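Local coordinates for TqaA (Penicillium aethiopicum, PDB 5EGF), which is a fungal nonribosomal peptide synthetase whose C-terminal condensation-like domain, the part in this chain, probably releases the finished peptide by macrocyclization, at residues C[270-275]-C[465-470]; C[344-349]-C[477-482]. The protein carries 2 engineered substitutions. All coordinates share one frame; numbering follows the deposited sequence.

Contact 1. Residues C[270-275]-C[465-470]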
loop_
_atom_site.group_PDB
_atom_site.type_symbol
_atom_site.label_atom_id
_atom_site.label_comp_id
_atom_site.label_asym_id
_atom_site.label_seq_id
_atom_site.Cartn_x
_atom_site.Cartn_y
_atom_site.Cartn_z
ATOM N N LYS C 270 2.504 26.096 14.934
ATOM C CA LYS C 270 3.678 26.924 14.683
ATOM C C LYS C 270 3.708 28.010 15.741
ATOM O O LYS C 270 2.806 28.832 15.804
ATOM C CB LYS C 270 3.600 27.593 13.325
ATOM C CG LYS C 270 4.570 28.758 13.191
ATOM C CD LYS C 270 5.773 28.351 12.368
ATOM C CE LYS C 270 6.876 29.407 12.390
ATOM N NZ LYS C 270 8.148 28.826 12.922
ATOM N N GLY C 271 4.730 28.011 16.586
ATOM C CA GLY C 271 4.862 29.047 17.590
ATOM C C GLY C 271 5.733 30.188 17.098
ATOM O O GLY C 271 6.746 29.976 16.424
ATOM N N ILE C 272 5.333 31.410 17.427
ATOM C CA ILE C 272 6.144 32.564 17.114
ATOM C C ILE C 272 6.331 33.385 18.389
ATOM O O ILE C 272 5.589 33.225 19.363
ATOM C CB ILE C 272 5.462 33.440 16.035
ATOM C CG1 ILE C 272 4.080 33.901 16.522
ATOM C CG2 ILE C 272 5.307 32.684 14.722
ATOM C CD1 ILE C 272 3.443 35.022 15.652
ATOM N N VAL C 273 7.327 34.263 18.386
ATOM C CA VAL C 273 7.524 35.184 19.496
ATOM C C VAL C 273 6.237 35.989 19.779
ATOM O O VAL C 273 5.592 36.479 18.850
ATOM C CB VAL C 273 8.695 36.118 19.180
ATOM C CG1 VAL C 273 8.804 37.258 20.190
ATOM C CG2 VAL C 273 9.968 35.313 19.124
ATOM N N PRO C 274 5.852 36.119 21.061
ATOM C CA PRO C 274 4.622 36.862 21.384
ATOM C C PRO C 274 4.675 38.291 20.826
ATOM O O PRO C 274 5.576 39.056 21.193
ATOM C CB PRO C 274 4.602 36.857 22.914
ATOM C CG PRO C 274 5.346 35.616 23.281
ATOM C CD PRO C 274 6.446 35.487 22.254
ATOM N N PRO C 275 3.737 38.640 19.923
ATOM C CA PRO C 275 3.769 39.892 19.156
ATOM C C PRO C 275 3.604 41.138 20.019
ATOM O O PRO C 275 2.845 41.110 20.999
ATOM C CB PRO C 275 2.554 39.759 18.233
ATOM C CG PRO C 275 2.307 38.304 18.149
ATOM C CD PRO C 275 2.601 37.799 19.520
ATOM N N ASN C 465 2.375 30.689 7.157
ATOM C CA ASN C 465 2.027 31.946 6.501
ATOM C C ASN C 465 1.303 32.887 7.445
ATOM O O ASN C 465 1.659 34.068 7.537
ATOM C CB ASN C 465 1.189 31.711 5.247
ATOM C CG ASN C 465 2.019 31.249 4.077
ATOM O OD1 ASN C 465 3.238 31.439 4.053
ATOM N ND2 ASN C 465 1.369 30.642 3.092
ATOM N N ILE C 466 0.298 32.365 8.153
ATOM C CA ILE C 466 -0.448 33.191 9.086
ATOM C C ILE C 466 0.490 33.693 10.180
ATOM O O ILE C 466 0.405 34.859 10.584
ATOM C CB ILE C 466 -1.639 32.441 9.752
ATOM C CG1 ILE C 466 -2.641 31.907 8.729
ATOM C CG2 ILE C 466 -2.331 33.332 10.736
ATOM C CD1 ILE C 466 -3.299 32.966 7.920
ATOM N N SER C 467 1.364 32.806 10.673
ATOM C CA SER C 467 2.428 33.180 11.628
ATOM C C SER C 467 3.315 34.350 11.150
ATOM O O SER C 467 3.506 35.331 11.860
ATOM C CB SER C 467 3.331 31.976 11.917
ATOM O OG SER C 467 2.981 31.373 13.141
ATOM N N ALA C 468 3.868 34.215 9.949
ATOM C CA ALA C 468 4.682 35.240 9.331
ATOM C C ALA C 468 3.961 36.580 9.183
ATOM O O ALA C 468 4.513 37.642 9.511
ATOM C CB ALA C 468 5.136 34.764 7.963
ATOM N N ILE C 469 2.744 36.549 8.653
ATOM C CA ILE C 469 1.996 37.795 8.475
ATOM C C ILE C 469 1.850 38.481 9.830
ATOM O O ILE C 469 2.090 39.683 9.960
ATOM C CB ILE C 469 0.605 37.575 7.858
ATOM C CG1 ILE C 469 0.719 36.742 6.589
ATOM C CG2 ILE C 469 -0.057 38.943 7.554
ATOM C CD1 ILE C 469 -0.586 36.448 5.945
ATOM N N ILE C 470 1.466 37.714 10.843
ATOM C CA ILE C 470 1.272 38.269 12.179
ATOM C C ILE C 470 2.535 38.963 12.686
ATOM O O ILE C 470 2.556 40.191 12.853
ATOM C CB ILE C 470 0.815 37.178 13.158
ATOM C CG1 ILE C 470 -0.632 36.802 12.874
ATOM C CG2 ILE C 470 0.973 37.615 14.623
ATOM C CD1 ILE C 470 -1.104 35.641 13.742
#

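Contact 2. Residues C[344-349]-C[477-482]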
loop_
_atom_site.group_PDB
_atom_site.type_symbol
_atom_site.label_atom_id
_atom_site.label_comp_id
_atom_site.label_asym_id
_atom_site.label_seq_id
_atom_site.Cartn_x
_atom_site.Cartn_y
_atom_site.Cartn_z
ATOM N N TRP C 344 -3.408 52.313 2.442
ATOM C CA TRP C 344 -3.527 51.783 3.801
ATOM C C TRP C 344 -2.224 51.320 4.467
ATOM O O TRP C 344 -1.331 50.756 3.816
ATOM C CB TRP C 344 -4.501 50.618 3.791
ATOM C CG TRP C 344 -5.852 50.966 4.331
ATOM C CD1 TRP C 344 -6.380 52.220 4.500
ATOM C CD2 TRP C 344 -6.849 50.042 4.792
ATOM N NE1 TRP C 344 -7.649 52.126 5.030
ATOM C CE2 TRP C 344 -7.962 50.804 5.216
ATOM C CE3 TRP C 344 -6.910 48.646 4.881
ATOM C CZ2 TRP C 344 -9.116 50.213 5.728
ATOM C CZ3 TRP C 344 -8.053 48.062 5.380
ATOM C CH2 TRP C 344 -9.140 48.841 5.803
ATOM N N THR C 345 -2.123 51.559 5.772
ATOM C CA THR C 345 -1.029 51.018 6.575
ATOM C C THR C 345 -1.502 49.766 7.271
ATOM O O THR C 345 -2.711 49.517 7.372
ATOM C CB THR C 345 -0.573 51.978 7.696
ATOM O OG1 THR C 345 -1.687 52.322 8.533
ATOM C CG2 THR C 345 0.051 53.235 7.123
ATOM N N VAL C 346 -0.556 48.986 7.781
ATOM C CA VAL C 346 -0.932 47.872 8.622
ATOM C C VAL C 346 -1.929 48.405 9.637
ATOM O O VAL C 346 -2.983 47.818 9.855
ATOM C CB VAL C 346 0.303 47.243 9.308
ATOM C CG1 VAL C 346 -0.095 46.318 10.423
ATOM C CG2 VAL C 346 1.152 46.507 8.287
HETATM N N MSE C 347 -1.608 49.549 10.226
HETATM C CA MSE C 347 -2.426 50.140 11.286
HETATM C C MSE C 347 -3.865 50.403 10.847
HETATM O O MSE C 347 -4.819 50.194 11.606
HETATM C CB MSE C 347 -1.793 51.444 11.762
HETATM C CG MSE C 347 -2.403 51.943 13.046
HETATM SE SE MSE C 347 -1.940 50.786 14.551
HETATM C CE MSE C 347 -0.114 51.424 14.834
ATOM N N ASP C 348 -4.033 50.877 9.623
ATOM C CA ASP C 348 -5.388 51.087 9.128
ATOM C C ASP C 348 -6.136 49.749 9.084
ATOM O O ASP C 348 -7.279 49.648 9.556
ATOM C CB ASP C 348 -5.374 51.776 7.762
ATOM C CG ASP C 348 -4.650 53.121 7.793
ATOM O OD1 ASP C 348 -4.770 53.817 8.816
ATOM O OD2 ASP C 348 -3.954 53.472 6.812
ATOM N N LEU C 349 -5.479 48.726 8.540
ATOM C CA LEU C 349 -6.080 47.398 8.462
ATOM C C LEU C 349 -6.468 46.952 9.852
ATOM O O LEU C 349 -7.537 46.405 10.049
ATOM C CB LEU C 349 -5.125 46.376 7.816
ATOM C CG LEU C 349 -5.524 44.892 7.840
ATOM C CD1 LEU C 349 -6.935 44.662 7.258
ATOM C CD2 LEU C 349 -4.462 44.029 7.127
ATOM N N PRO C 477 3.999 48.143 12.264
ATOM C CA PRO C 477 2.569 48.481 12.164
ATOM C C PRO C 477 2.288 49.679 11.267
ATOM O O PRO C 477 1.137 49.914 10.913
ATOM C CB PRO C 477 2.183 48.844 13.605
ATOM C CG PRO C 477 3.273 48.318 14.458
ATOM C CD PRO C 477 4.512 48.358 13.628
ATOM N N THR C 478 3.316 50.433 10.913
ATOM C CA THR C 478 3.110 51.618 10.079
ATOM C C THR C 478 3.452 51.351 8.610
ATOM O O THR C 478 3.264 52.207 7.749
ATOM C CB THR C 478 3.926 52.832 10.579
ATOM O OG1 THR C 478 5.309 52.653 10.257
ATOM C CG2 THR C 478 3.761 53.028 12.089
ATOM N N ALA C 479 3.953 50.156 8.327
ATOM C CA ALA C 479 4.278 49.783 6.961
ATOM C C ALA C 479 3.068 49.979 6.072
ATOM O O ALA C 479 1.931 49.871 6.532
ATOM C CB ALA C 479 4.729 48.347 6.909
ATOM N N ARG C 480 3.302 50.273 4.797
ATOM C CA ARG C 480 2.200 50.286 3.842
ATOM C C ARG C 480 1.902 48.853 3.439
ATOM O O ARG C 480 2.739 47.973 3.620
ATOM C CB ARG C 480 2.522 51.127 2.610
ATOM C CG ARG C 480 2.770 52.592 2.909
ATOM C CD ARG C 480 2.462 53.474 1.704
ATOM N NE ARG C 480 3.004 52.927 0.457
ATOM C CZ ARG C 480 2.268 52.622 -0.611
ATOM N NH1 ARG C 480 0.949 52.812 -0.594
ATOM N NH2 ARG C 480 2.848 52.130 -1.699
ATOM N N LEU C 481 0.708 48.613 2.909
ATOM C CA LEU C 481 0.371 47.285 2.427
ATOM C C LEU C 481 1.078 47.014 1.105
ATOM O O LEU C 481 0.453 46.866 0.058
ATOM C CB LEU C 481 -1.137 47.111 2.319
ATOM C CG LEU C 481 -1.802 46.454 3.533
ATOM C CD1 LEU C 481 -1.016 46.687 4.812
ATOM C CD2 LEU C 481 -3.242 46.928 3.683
ATOM N N LEU C 482 2.406 46.999 1.186
ATOM C CA LEU C 482 3.296 46.557 0.121
ATOM C C LEU C 482 4.173 45.461 0.724
ATOM O O LEU C 482 5.374 45.354 0.440
ATOM C CB LEU C 482 4.141 47.715 -0.397
ATOM C CG LEU C 482 4.451 48.831 0.609
ATOM C CD1 LEU C 482 5.606 48.456 1.527
ATOM C CD2 LEU C 482 4.753 50.129 -0.111
#

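Contact 1. Residues C[270-275]-C[465-470]
Helix 456-475 lies against strand 265-272, the outermost strand, within this chain, of the six-stranded mixed sheet, and here Ser467 and Ile470 of the helix meet Lys270, Ile272 and Pro275. Over 270-272 and 465-470 the strand and helix axes come within 8.9 Å, their directions 10° apart. No hydrogen bond links the two segments. Ser467 points at the strand and its OG meets both Lys270 CG and Ile272 CG2, at 3.1 Å each, a tight fit for a hydroxyl against carbon. Lys270 thus takes part through its aliphatic stem rather than its amine. With chi1 of Ile272 at 59°, CG1 stands between the backbone N and the carbonyl carbon; CG2 is left against the serine while Ile272 CD1 reaches to 3.7 Å from Ile470 CG2, the two isoleucines crossing at about a right angle. Ile470 CG2 also meets Pro275 CG at 3.8 Å, where the chain has already left the strand. Leu286 and Ala290 of helix 283-299 touch Ile470 as well, and Leu443 of the neighbouring strand backs Ile272. Such packing of a helix on a sheet is typical of the layered alpha/beta subdomains of the condensation fold.

Contact 2. Residues C[344-349]-C[477-482]
A capping box starts helix 346-358, and the loop 477-482 clips onto the same turn by backbone bonds, with Thr345 and Arg480 forming a single beta bridge. Leu481 N donates to Trp344 O (3.1 Å) and Val346 N to Ala479 O (2.9 Å), each donor lying nearly in line with the carbonyl; Met347 N adds a weak bond to Pro477 O at 2.9 Å. Two amides of the first helical turn, which have no helical acceptor before them, thus find one in the loop. Thr345 is the N-cap. Its chi1 of 56° sets Thr345 OG1 between the backbone N and the carbonyl carbon, where it accepts from Asp348 N (3.0 Å). Asp348 answers through OD2, 2.8 Å from Thr345 N and reached from 42° above the carboxylate plane by a straight N-H (167°). Thr345 CG2 rests on Thr478 O at 3.4 Å. With an alanine in place of Thr345, the hydroxyl and that methyl are lost, and Asp348 N would probably be left without its cap. Leu481, centre of an inverse gamma turn, sets CD1 over the backbone at Val346 N and near the Val346 CG2 methyl, the two side chains crossing at about a right angle, and CD2 beside Trp344 CB, while Arg480 turns outward to a salt bridge with Asp343. At the other end the bent selenomethionine Met347 brings CE to 3.7 Å from Pro477 CB.

Overall arrangement
Helix 456-475 ties the two contacts together: contact 1 uses its second half, and contact 2 uses the loop that follows it. Their centres are about 17 Å apart and their nearest atoms about 7 Å, without touching. Along the chain the order is 270-275, 344-349, 465-470, 477-482, so the two pairings interlock. The last helix is laid on the strand that is outermost, within this chain, in the six-stranded sheet, and the tail beyond it is fastened to the start of helix 346-358. In each contact a side chain, Pro275 or Met347, lies about 11 Å from that of Thr282, which binds phosphopantetheine in another structure of this protein but carries none in this chain.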